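Local structure of rhamnogalacturonan endolyase YesW (Bacillus subtilis, 2ZUX) at residues 20-25 and 510-515; 24-29 and 126-131. The protein cleaves the type I rhamnogalacturonan of plant cell walls by endo-acting elimination, releasing oligosaccharides, and requires calcium or manganese for activity. All coordinates share one frame; numbering follows the deposited sequence.

Contact 1: residues 20-25 and 510-515. With CA (calcium ion), chain E.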
loop_
_atom_site.group_PDB
_atom_site.type_symbol
_atom_site.label_atom_id
_atom_site.label_comp_id
_atom_site.label_asym_id
_atom_site.label_seq_id
_atom_site.Cartn_x
_atom_site.Cartn_y
_atom_site.Cartn_z
ATOM N N GLY A 20 4.833 -31.942 -3.387
ATOM C CA GLY A 20 5.891 -31.581 -4.321
ATOM C C GLY A 20 6.262 -30.114 -4.216
ATOM O O GLY A 20 5.879 -29.430 -3.262
ATOM N N ILE A 21 7.018 -29.631 -5.192
ATOM C CA ILE A 21 7.483 -28.250 -5.182
ATOM C C ILE A 21 6.497 -27.363 -5.937
ATOM O O ILE A 21 6.263 -27.558 -7.130
ATOM C CB ILE A 21 8.902 -28.122 -5.785
ATOM C CG1 ILE A 21 9.870 -29.126 -5.131
ATOM C CG2 ILE A 21 9.414 -26.682 -5.692
ATOM C CD1 ILE A 21 9.984 -29.027 -3.609
ATOM N N PHE A 22 5.895 -26.415 -5.225
ATOM C CA PHE A 22 5.022 -25.431 -5.855
ATOM C C PHE A 22 5.858 -24.302 -6.435
ATOM O O PHE A 22 6.637 -23.672 -5.727
ATOM C CB PHE A 22 4.001 -24.887 -4.857
ATOM C CG PHE A 22 3.085 -23.856 -5.444
ATOM C CD1 PHE A 22 1.890 -24.230 -6.044
ATOM C CD2 PHE A 22 3.429 -22.510 -5.415
ATOM C CE1 PHE A 22 1.046 -23.265 -6.596
ATOM C CE2 PHE A 22 2.590 -21.554 -5.967
ATOM C CZ PHE A 22 1.403 -21.935 -6.555
ATOM N N VAL A 23 5.678 -24.053 -7.729
ATOM C CA VAL A 23 6.430 -23.030 -8.449
ATOM C C VAL A 23 5.444 -22.008 -9.016
ATOM O O VAL A 23 4.439 -22.382 -9.610
ATOM C CB VAL A 23 7.269 -23.656 -9.610
ATOM C CG1 VAL A 23 8.114 -22.619 -10.310
ATOM C CG2 VAL A 23 8.161 -24.797 -9.095
ATOM N N SER A 24 5.709 -20.720 -8.818
ATOM C CA SER A 24 4.898 -19.688 -9.474
ATOM C C SER A 24 5.758 -18.516 -9.908
ATOM O O SER A 24 6.883 -18.326 -9.430
ATOM C CB SER A 24 3.666 -19.259 -8.648
ATOM O OG SER A 24 3.969 -18.256 -7.687
ATOM N N TRP A 25 5.239 -17.759 -10.869
ATOM C CA TRP A 25 6.003 -16.684 -11.483
ATOM C C TRP A 25 5.071 -15.646 -12.099
ATOM O O TRP A 25 3.852 -15.849 -12.163
ATOM C CB TRP A 25 6.992 -17.235 -12.531
ATOM C CG TRP A 25 6.344 -17.955 -13.694
ATOM C CD1 TRP A 25 5.986 -17.415 -14.899
ATOM C CD2 TRP A 25 5.976 -19.343 -13.752
ATOM N NE1 TRP A 25 5.424 -18.383 -15.709
ATOM C CE2 TRP A 25 5.413 -19.574 -15.031
ATOM C CE3 TRP A 25 6.074 -20.414 -12.852
ATOM C CZ2 TRP A 25 4.935 -20.831 -15.425
ATOM C CZ3 TRP A 25 5.605 -21.668 -13.247
ATOM C CH2 TRP A 25 5.039 -21.861 -14.521
ATOM N N ASP A 510 3.072 -15.675 -8.939
ATOM C CA ASP A 510 1.915 -15.327 -9.761
ATOM C C ASP A 510 1.032 -14.278 -9.096
ATOM O O ASP A 510 1.408 -13.685 -8.084
ATOM C CB ASP A 510 1.126 -16.583 -10.190
ATOM C CG ASP A 510 0.355 -17.247 -9.047
ATOM O OD1 ASP A 510 0.148 -16.639 -7.969
ATOM O OD2 ASP A 510 -0.102 -18.393 -9.263
ATOM N N TRP A 511 -0.143 -14.058 -9.668
ATOM C CA TRP A 511 -0.974 -12.906 -9.329
ATOM C C TRP A 511 -1.494 -12.851 -7.897
ATOM O O TRP A 511 -1.944 -11.787 -7.463
ATOM C CB TRP A 511 -2.139 -12.795 -10.311
ATOM C CG TRP A 511 -3.104 -13.940 -10.254
ATOM C CD1 TRP A 511 -2.988 -15.138 -10.901
ATOM C CD2 TRP A 511 -4.342 -13.995 -9.527
ATOM N NE1 TRP A 511 -4.073 -15.938 -10.615
ATOM C CE2 TRP A 511 -4.915 -15.267 -9.767
ATOM C CE3 TRP A 511 -5.019 -13.098 -8.684
ATOM C CZ2 TRP A 511 -6.138 -15.659 -9.208
ATOM C CZ3 TRP A 511 -6.240 -13.494 -8.133
ATOM C CH2 TRP A 511 -6.780 -14.763 -8.395
ATOM N N ARG A 512 -1.449 -13.957 -7.156
ATOM C CA ARG A 512 -1.911 -13.890 -5.774
ATOM C C ARG A 512 -0.992 -12.988 -4.950
ATOM O O ARG A 512 0.175 -12.787 -5.289
ATOM C CB ARG A 512 -2.051 -15.276 -5.149
ATOM C CG ARG A 512 -3.397 -15.958 -5.439
ATOM C CD ARG A 512 -3.499 -16.524 -6.859
ATOM N NE ARG A 512 -2.474 -17.526 -7.168
ATOM C CZ ARG A 512 -2.523 -18.799 -6.788
ATOM N NH1 ARG A 512 -1.544 -19.621 -7.131
ATOM N NH2 ARG A 512 -3.539 -19.254 -6.063
ATOM N N GLU A 513 -1.536 -12.425 -3.876
ATOM C CA GLU A 513 -0.794 -11.485 -3.059
ATOM C C GLU A 513 0.000 -12.184 -1.962
ATOM O O GLU A 513 -0.494 -13.098 -1.325
ATOM C CB GLU A 513 -1.766 -10.480 -2.456
ATOM C CG GLU A 513 -2.560 -9.721 -3.500
ATOM C CD GLU A 513 -3.536 -8.747 -2.888
ATOM O OE1 GLU A 513 -4.686 -9.162 -2.641
ATOM O OE2 GLU A 513 -3.134 -7.587 -2.638
ATOM N N GLU A 514 1.236 -11.736 -1.765
ATOM C CA GLU A 514 2.060 -12.187 -0.645
ATOM C C GLU A 514 1.720 -11.368 0.589
ATOM O O GLU A 514 1.172 -10.257 0.491
ATOM C CB GLU A 514 3.544 -12.019 -0.964
ATOM C CG GLU A 514 4.117 -13.048 -1.933
ATOM C CD GLU A 514 3.430 -13.053 -3.296
ATOM O OE1 GLU A 514 3.393 -11.991 -3.966
ATOM O OE2 GLU A 514 2.914 -14.123 -3.701
ATOM N N VAL A 515 2.031 -11.927 1.753
ATOM C CA VAL A 515 1.898 -11.196 3.008
ATOM C C VAL A 515 3.246 -11.158 3.694
ATOM O O VAL A 515 3.933 -12.178 3.795
ATOM C CB VAL A 515 0.890 -11.839 3.967
ATOM C CG1 VAL A 515 0.615 -10.902 5.136
ATOM C CG2 VAL A 515 -0.396 -12.172 3.254
HETATM CA CA CA E . 2.319 -13.280 -5.961
HETATM O O HOH W 1 1.751 -15.655 -6.035
#
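A calcium-binding loop of the propeller domain leans here on the N-terminal beta-sheet domain, with D510 facing S24 and W25 at the end of strand 20-24. The one hydrogen bond between the segments runs from D510 N to S24 OG, 3.0 Å long and fairly straight at 151°. Next to it W25 O receives a CA-H...O contact from D510 CA at 3.1 Å, so two neighbouring backbone groups of D510 fit against two consecutive residues. D510 CG sits between its backbone N and carbonyl carbon (chi1 71°), which folds the carboxylate back over its own turn. There OD1 accepts R512 N at 3.2 Å, closing an Asx turn. The bent R512 side chain returns to grip the carboxylate side-on: NE reaches OD1 of D510 at 2.9 Å, while NH1 forms a salt bridge with OD2, also at 2.9 Å. The strongest polar partner of this guanidinium, I532, lies outside the two segments. Across the contact, F22 CZ meets R512 NH1 edge to edge at 3.8 Å, ring and guanidinium planes 58° apart. Water 1 donates to D510 OD1 at 2.7 Å and is itself a calcium ligand. Replacing D510 by an alanine would probably leave R512 without its carboxylate mate and the water without its acceptor. That ion is held by D510 O, R512 O and both oxygens of E514, with D506 and L508 completing the set: ligands at every second residue, a spacing that resembles that of an EF-hand-like calcium loop, though L508 and D510 bind through their carbonyl oxygens.

Contact 2: residues 24-29 and 126-131. With CA (calcium ion), chain H.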
loop_
_atom_site.group_PDB
_atom_site.type_symbol
_atom_site.label_atom_id
_atom_site.label_comp_id
_atom_site.label_asym_id
_atom_site.label_seq_id
_atom_site.Cartn_x
_atom_site.Cartn_y
_atom_site.Cartn_z
ATOM N N SER A 24 5.709 -20.720 -8.818
ATOM C CA SER A 24 4.898 -19.688 -9.474
ATOM C C SER A 24 5.758 -18.516 -9.908
ATOM O O SER A 24 6.883 -18.326 -9.430
ATOM C CB SER A 24 3.666 -19.259 -8.648
ATOM O OG SER A 24 3.969 -18.256 -7.687
ATOM N N TRP A 25 5.239 -17.759 -10.869
ATOM C CA TRP A 25 6.003 -16.684 -11.483
ATOM C C TRP A 25 5.071 -15.646 -12.099
ATOM O O TRP A 25 3.852 -15.849 -12.163
ATOM C CB TRP A 25 6.992 -17.235 -12.531
ATOM C CG TRP A 25 6.344 -17.955 -13.694
ATOM C CD1 TRP A 25 5.986 -17.415 -14.899
ATOM C CD2 TRP A 25 5.976 -19.343 -13.752
ATOM N NE1 TRP A 25 5.424 -18.383 -15.709
ATOM C CE2 TRP A 25 5.413 -19.574 -15.031
ATOM C CE3 TRP A 25 6.074 -20.414 -12.852
ATOM C CZ2 TRP A 25 4.935 -20.831 -15.425
ATOM C CZ3 TRP A 25 5.605 -21.668 -13.247
ATOM C CH2 TRP A 25 5.039 -21.861 -14.521
ATOM N N ARG A 26 5.655 -14.540 -12.536
ATOM C CA ARG A 26 4.887 -13.419 -13.063
ATOM C C ARG A 26 4.527 -13.580 -14.520
ATOM O O ARG A 26 5.324 -14.083 -15.319
ATOM C CB ARG A 26 5.687 -12.131 -12.941
ATOM C CG ARG A 26 5.979 -11.692 -11.531
ATOM C CD ARG A 26 7.012 -10.597 -11.525
ATOM N NE ARG A 26 7.144 -9.995 -10.205
ATOM C CZ ARG A 26 8.263 -9.477 -9.707
ATOM N NH1 ARG A 26 9.405 -9.520 -10.382
ATOM N NH2 ARG A 26 8.238 -8.924 -8.499
ATOM N N PHE A 27 3.325 -13.119 -14.848
ATOM C CA PHE A 27 2.945 -12.780 -16.211
ATOM C C PHE A 27 3.164 -11.270 -16.285
ATOM O O PHE A 27 2.469 -10.503 -15.613
ATOM C CB PHE A 27 1.482 -13.182 -16.410
ATOM C CG PHE A 27 0.925 -12.950 -17.803
ATOM C CD1 PHE A 27 1.691 -13.150 -18.955
ATOM C CD2 PHE A 27 -0.410 -12.587 -17.947
ATOM C CE1 PHE A 27 1.124 -12.950 -20.225
ATOM C CE2 PHE A 27 -0.983 -12.397 -19.206
ATOM C CZ PHE A 27 -0.215 -12.579 -20.341
ATOM N N LEU A 28 4.164 -10.848 -17.054
ATOM C CA LEU A 28 4.602 -9.450 -17.067
ATOM C C LEU A 28 3.754 -8.595 -17.991
ATOM O O LEU A 28 3.299 -9.069 -19.035
ATOM C CB LEU A 28 6.080 -9.357 -17.472
ATOM C CG LEU A 28 7.074 -10.031 -16.518
ATOM C CD1 LEU A 28 8.439 -10.148 -17.174
ATOM C CD2 LEU A 28 7.185 -9.297 -15.177
ATOM N N GLY A 29 3.548 -7.336 -17.605
ATOM C CA GLY A 29 2.704 -6.397 -18.354
ATOM C C GLY A 29 3.169 -6.132 -19.772
ATOM O O GLY A 29 2.418 -5.589 -20.585
ATOM N N GLY A 126 14.949 -5.744 -10.927
ATOM C CA GLY A 126 13.628 -6.327 -11.101
ATOM C C GLY A 126 13.104 -7.147 -9.932
ATOM O O GLY A 126 12.045 -7.775 -10.057
ATOM N N GLN A 127 13.827 -7.140 -8.808
ATOM C CA GLN A 127 13.368 -7.752 -7.555
ATOM C C GLN A 127 13.194 -6.655 -6.511
ATOM O O GLN A 127 14.079 -5.820 -6.330
ATOM C CB GLN A 127 14.373 -8.799 -7.059
ATOM C CG GLN A 127 14.027 -9.396 -5.700
ATOM C CD GLN A 127 15.057 -10.383 -5.218
ATOM O OE1 GLN A 127 15.113 -11.515 -5.696
ATOM N NE2 GLN A 127 15.867 -9.971 -4.248
ATOM N N TYR A 128 12.062 -6.658 -5.819
ATOM C CA TYR A 128 11.794 -5.636 -4.814
ATOM C C TYR A 128 12.657 -5.756 -3.571
ATOM O O TYR A 128 12.941 -6.861 -3.100
ATOM C CB TYR A 128 10.328 -5.672 -4.388
ATOM C CG TYR A 128 9.377 -5.213 -5.462
ATOM C CD1 TYR A 128 9.398 -3.896 -5.917
ATOM C CD2 TYR A 128 8.450 -6.088 -6.014
ATOM C CE1 TYR A 128 8.538 -3.465 -6.900
ATOM C CE2 TYR A 128 7.578 -5.666 -6.997
ATOM C CZ TYR A 128 7.626 -4.359 -7.444
ATOM O OH TYR A 128 6.760 -3.934 -8.423
ATOM N N GLU A 129 13.044 -4.595 -3.049
ATOM C CA GLU A 129 13.563 -4.443 -1.702
ATOM C C GLU A 129 12.406 -4.040 -0.787
ATOM O O GLU A 129 11.410 -3.464 -1.241
ATOM C CB GLU A 129 14.637 -3.352 -1.656
ATOM C CG GLU A 129 16.024 -3.768 -2.136
ATOM C CD GLU A 129 16.069 -4.165 -3.599
ATOM O OE1 GLU A 129 15.758 -3.329 -4.479
ATOM O OE2 GLU A 129 16.445 -5.325 -3.879
ATOM N N LEU A 130 12.546 -4.345 0.498
ATOM C CA LEU A 130 11.595 -3.920 1.516
ATOM C C LEU A 130 12.107 -2.674 2.225
ATOM O O LEU A 130 13.251 -2.642 2.682
ATOM C CB LEU A 130 11.385 -5.043 2.527
ATOM C CG LEU A 130 10.457 -6.154 2.041
ATOM C CD1 LEU A 130 10.719 -7.458 2.788
ATOM C CD2 LEU A 130 8.988 -5.726 2.145
ATOM N N ILE A 131 11.254 -1.653 2.299
ATOM C CA ILE A 131 11.549 -0.438 3.048
ATOM C C ILE A 131 10.674 -0.498 4.297
ATOM O O ILE A 131 9.439 -0.464 4.193
ATOM C CB ILE A 131 11.257 0.842 2.213
ATOM C CG1 ILE A 131 11.971 0.805 0.848
ATOM C CG2 ILE A 131 11.614 2.111 2.998
ATOM C CD1 ILE A 131 13.489 0.669 0.903
HETATM CA CA CA H . 16.275 -5.017 -6.319
HETATM O O HOH W 2 10.267 -8.930 -6.466
HETATM O O HOH W 3 17.258 -7.125 -5.794
#
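R26 reaches from the N-terminal beta-sheet domain to G126 and Y128, at the rim of an EF-hand-like calcium loop that opens a strand of the beta-propeller. The loop belongs to the Asp-x-Asp-x-Asp-Gly type, and G126 is its glycine, with a positive phi that suits a residue without a side chain. G126 O points out of the loop and accepts R26 NH1 at 3.2 Å, the donor lying almost on the line of the carbonyl bond (177°). R26 can span the distance because its chain runs extended from CG to NE (chi2 168°). N9, outside both segments, is the strongest polar partner of the guanidinium and also pairs with the backbone of G126. At Q127 the backbone turns its oxygen the other way: Q127 O binds calcium at 2.3 Å, while the side chain heads away from the arginine. Y128 then takes the other end of the guanidinium. Its backbone N donates to water 2 at 3.0 Å, and R26 NH2 donates to the same water at 2.9 Å, so a single water joins the arginine to the loop backbone beside the direct bond at G126. The ring of Y128 crosses the guanidinium obliquely, CE2 3.6 Å from R26 NH2, with the two planes nearly perpendicular (85°). Beyond the ring, Y128 OH is bonded to E6. E129 begins strand 129-136 and bends its chain back to the ion, which D121, D123 and D125 hold from the preceding turn. Both carboxylate oxygens of E129, OE1 and OE2, bind the calcium at 2.5 Å, and water 3 completes the shell at 2.4 Å.

Contacts 1 and 2 start from the same piece of the N-terminal domain, sharing S24 and W25, and their centres lie 11 Å apart. Together they illustrate how a short chain segment can join two calcium loops that are far apart in sequence: the ions of the two sites are 16.2 Å from each other, and the side chain of R26 in contact 2 also passes about 7 Å from the ion of contact 1. A third calcium lies about 6 Å from the side chain of R512. The strand that contact 2 leads into, 129-136, carries D135, which binds substrate, so this interface adjoins a propeller blade that contributes to the rhamnose-binding site.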